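Phosphotransferase system, mannose/fructose/N-acetylgalactosamine-specific component IIB (PDB 3LFJ) probably acts as the IIB component of a sugar phosphotransferase system of the mannose/fructose/sorbose type, passing a phosphoryl group on toward the transported sugar. Local coordinates at residues A129-P132 with Q133-G136; L175-V178 with V179-F183. One frame throughout, in Å; residues are numbered along the deposited sequence.

In the fold
Two local contacts, one a turn and one a helix end, lie on the same side of a domain built on a mostly parallel sheet. Contact 1 (129-132 with 133-136) comes first: a turn that follows strand 122-127 and runs into strand 135-136, one half of a small antiparallel pair with strand 142-143. Contact 2 (175-178 with 179-183) comes later, in the C-terminal helix 175-182, after the outermost sheet strand 173-174. Their centres lie about 15 Å apart, and they touch: Lys135 lies over the end of the helix, its CD against Tyr182 O and its NZ by the ring of Phe183. Helix 145-158 borders both, meeting Arg134 through Glu147 and Phe183 through Val148.

Contact 1 of 2, residues A129-P132 with Q133-G136; sequences AKTP and QRKG
Arg134 reaches back across a tight turn to Ala129, and its NH1 gives a hydrogen bond to Ala129 O of 2.8 Å. The bond lies in the carbonyl plane on a lone pair, with an N-H...O angle of 146°, while the oxygen comes to the guanidinium edge, tilted somewhat out of its plane. An extended run from CG to NE carries the group there (chi2 176°), and on the way CG passes Thr131 OG1 at 3.3 Å. The other guanidinium nitrogens are also satisfied: NE has a hydrogen-bond partner outside the turn, and NH2 forms a salt bridge with Glu147. Thr131 O serves two donors, which arrive from opposite faces of its carbonyl plane: Arg134 N, at 3.0 Å, closes the turn, and Lys130 NZ, at 2.9 Å, comes from the other side. The same ammonium also bonds Arg134 O at 3.0 Å. Bends at chi2 and chi4 (67°) curl the lysine chain back over the backbone, where one amino group bridges two carbonyls on the two arms of the turn. Gln133 N has a weak bond to Thr131 OG1, at 3.4 Å. Beside it the Gln133 side chain runs along Pro132, with OE1 3.5 Å from Pro132 CD. This is a type I beta turn from Thr131 to Arg134, with Pro132 and Gln133 at its corners, leading into a short antiparallel hairpin strand at the protein surface.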
# COMPACT_ATOMS: atom_id res chain seq x y z
N ALA A 129 -0.18 12.71 2.98
CA ALA A 129 -0.17 14.00 3.67
C ALA A 129 -0.60 15.13 2.75
O ALA A 129 -0.40 15.11 1.54
CB ALA A 129 1.21 14.27 4.25
N LYS A 130 -1.21 16.15 3.35
CA LYS A 130 -1.60 17.34 2.61
C LYS A 130 -0.37 18.10 2.10
O LYS A 130 0.62 18.25 2.80
CB LYS A 130 -2.44 18.24 3.51
CG LYS A 130 -2.92 19.54 2.84
CD LYS A 130 -3.99 19.24 1.82
CE LYS A 130 -4.77 20.51 1.42
NZ LYS A 130 -3.90 21.42 0.68
N THR A 131 -0.45 18.57 0.86
CA THR A 131 0.53 19.51 0.31
C THR A 131 -0.32 20.52 -0.44
O THR A 131 -1.52 20.30 -0.63
CB THR A 131 1.50 18.85 -0.70
OG1 THR A 131 0.75 18.39 -1.83
CG2 THR A 131 2.24 17.68 -0.06
N PRO A 132 0.27 21.65 -0.86
CA PRO A 132 -0.56 22.65 -1.54
C PRO A 132 -1.21 22.11 -2.82
O PRO A 132 -2.28 22.59 -3.20
CB PRO A 132 0.43 23.76 -1.87
CG PRO A 132 1.47 23.65 -0.80
CD PRO A 132 1.61 22.17 -0.54
N GLN A 133 -0.57 21.12 -3.44
CA GLN A 133 -1.04 20.54 -4.69
C GLN A 133 -2.14 19.49 -4.50
O GLN A 133 -2.73 19.01 -5.47
CB GLN A 133 0.13 19.91 -5.44
CG GLN A 133 1.19 20.91 -5.93
CD GLN A 133 2.05 21.49 -4.81
OE1 GLN A 133 2.26 20.87 -3.77
NE2 GLN A 133 2.57 22.70 -5.04
N ARG A 134 -2.42 19.14 -3.25
CA ARG A 134 -3.42 18.13 -2.95
C ARG A 134 -4.66 18.74 -2.34
O ARG A 134 -4.60 19.76 -1.66
CB ARG A 134 -2.85 17.09 -1.98
CG ARG A 134 -1.71 16.27 -2.57
CD ARG A 134 -1.10 15.33 -1.54
NE ARG A 134 -0.29 14.32 -2.22
CZ ARG A 134 0.80 13.76 -1.70
NH1 ARG A 134 1.23 14.10 -0.48
NH2 ARG A 134 1.47 12.85 -2.40
N LYS A 135 -5.79 18.11 -2.60
CA LYS A 135 -7.06 18.49 -2.00
C LYS A 135 -7.29 17.62 -0.78
O LYS A 135 -7.11 16.40 -0.84
CB LYS A 135 -8.20 18.28 -3.00
CG LYS A 135 -9.58 18.49 -2.42
CD LYS A 135 -10.66 18.33 -3.48
CE LYS A 135 -10.70 19.53 -4.42
NZ LYS A 135 -9.56 19.55 -5.37
N GLY A 136 -7.69 18.23 0.33
CA GLY A 136 -8.00 17.51 1.55
C GLY A 136 -9.24 16.66 1.38
O GLY A 136 -10.25 17.12 0.85

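Contact 2 of 2, residues L175-V178 with V179-F183; sequences LTTV and VEKYF
The rings of Tyr182 and Phe183 both turn an edge to Val178 O. Val178 O lies in the plane of the Tyr182 ring, 3.6 Å from its CD2, and near that of Phe183, 3.7 Å from its CD2. Val178 runs alongside Phe183, and its CG1 meets the ring at CE2, 3.9 Å off. That methyl stands opposite the backbone N (chi1 168°), which directs it along the helix toward the ring. Ile137 touches the side chains of Val178, Tyr182 and Phe183, while Val148 of helix 145-158 packs against Val179 and Phe183. Val178 O also accepts the backbone N-H of Tyr182 at 2.9 Å, the last of four successive bonds between the segments, which begin with Val179 N to Leu175 O at 3.0 Å. On a more exposed side Thr177 CG2 rests 4.1 Å from Lys181 CD, and Glu180 passes Thr176 O with its CG, 3.3 Å from that oxygen, before its extended chain runs on. Phe183 then leaves helical backbone angles, although its N still bonds Val179 O. Such i to i+4 bonding, apolar inward and polar outward, is characteristic of an amphipathic alpha helix, here the C-terminal one, laid against helix 145-158 and strand 161-164.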
# COMPACT_ATOMS: atom_id res chain seq x y z
N LEU A 175 -13.15 4.94 -4.30
CA LEU A 175 -12.57 5.86 -5.26
C LEU A 175 -13.66 6.62 -6.04
O LEU A 175 -13.55 7.82 -6.25
CB LEU A 175 -11.65 5.11 -6.23
CG LEU A 175 -10.97 5.94 -7.31
CD1 LEU A 175 -10.18 7.10 -6.71
CD2 LEU A 175 -10.07 5.04 -8.19
N THR A 176 -14.70 5.91 -6.47
CA THR A 176 -15.75 6.56 -7.26
C THR A 176 -16.41 7.70 -6.48
O THR A 176 -16.74 8.74 -7.06
CB THR A 176 -16.81 5.55 -7.70
OG1 THR A 176 -17.33 4.86 -6.56
CG2 THR A 176 -16.20 4.54 -8.65
N THR A 177 -16.57 7.50 -5.17
CA THR A 177 -17.16 8.51 -4.30
C THR A 177 -16.22 9.70 -4.14
O THR A 177 -16.66 10.85 -4.05
CB THR A 177 -17.47 7.94 -2.91
OG1 THR A 177 -18.39 6.85 -3.04
CG2 THR A 177 -18.07 9.00 -2.00
N VAL A 178 -14.92 9.42 -4.10
CA VAL A 178 -13.92 10.47 -4.02
C VAL A 178 -14.03 11.40 -5.22
O VAL A 178 -14.00 12.63 -5.08
CB VAL A 178 -12.48 9.87 -3.95
CG1 VAL A 178 -11.43 10.96 -4.17
CG2 VAL A 178 -12.27 9.17 -2.62
N VAL A 179 -14.12 10.81 -6.40
CA VAL A 179 -14.20 11.60 -7.62
C VAL A 179 -15.48 12.44 -7.63
O VAL A 179 -15.45 13.64 -7.89
CB VAL A 179 -14.19 10.73 -8.87
CG1 VAL A 179 -14.53 11.57 -10.10
CG2 VAL A 179 -12.83 10.04 -9.04
N GLU A 180 -16.60 11.79 -7.34
CA GLU A 180 -17.90 12.48 -7.35
C GLU A 180 -17.97 13.68 -6.41
O GLU A 180 -18.49 14.73 -6.78
CB GLU A 180 -19.02 11.50 -7.04
CG GLU A 180 -19.31 10.52 -8.16
CD GLU A 180 -20.33 9.47 -7.76
OE1 GLU A 180 -20.57 9.31 -6.55
OE2 GLU A 180 -20.89 8.81 -8.67
N LYS A 181 -17.45 13.52 -5.19
CA LYS A 181 -17.55 14.57 -4.18
C LYS A 181 -16.43 15.59 -4.20
O LYS A 181 -16.66 16.77 -3.91
CB LYS A 181 -17.65 13.96 -2.78
CG LYS A 181 -18.88 13.14 -2.53
CD LYS A 181 -19.05 12.87 -1.04
CE LYS A 181 -20.36 12.17 -0.74
NZ LYS A 181 -20.62 12.14 0.73
N TYR A 182 -15.21 15.15 -4.51
CA TYR A 182 -14.03 16.01 -4.33
C TYR A 182 -13.37 16.45 -5.63
O TYR A 182 -12.61 17.42 -5.63
CB TYR A 182 -13.01 15.31 -3.43
CG TYR A 182 -13.53 15.06 -2.03
CD1 TYR A 182 -13.41 16.03 -1.05
CD2 TYR A 182 -14.14 13.86 -1.71
CE1 TYR A 182 -13.89 15.81 0.23
CE2 TYR A 182 -14.62 13.63 -0.44
CZ TYR A 182 -14.50 14.61 0.52
OH TYR A 182 -14.97 14.38 1.79
N PHE A 183 -13.64 15.73 -6.72
CA PHE A 183 -13.06 16.06 -8.02
C PHE A 183 -14.07 15.91 -9.16
O PHE A 183 -13.79 15.24 -10.15
CB PHE A 183 -11.86 15.16 -8.31
CG PHE A 183 -10.82 15.19 -7.23
CD1 PHE A 183 -9.72 16.03 -7.34
CD2 PHE A 183 -10.94 14.39 -6.11
CE1 PHE A 183 -8.76 16.06 -6.34
CE2 PHE A 183 -9.99 14.42 -5.11
CZ PHE A 183 -8.90 15.26 -5.23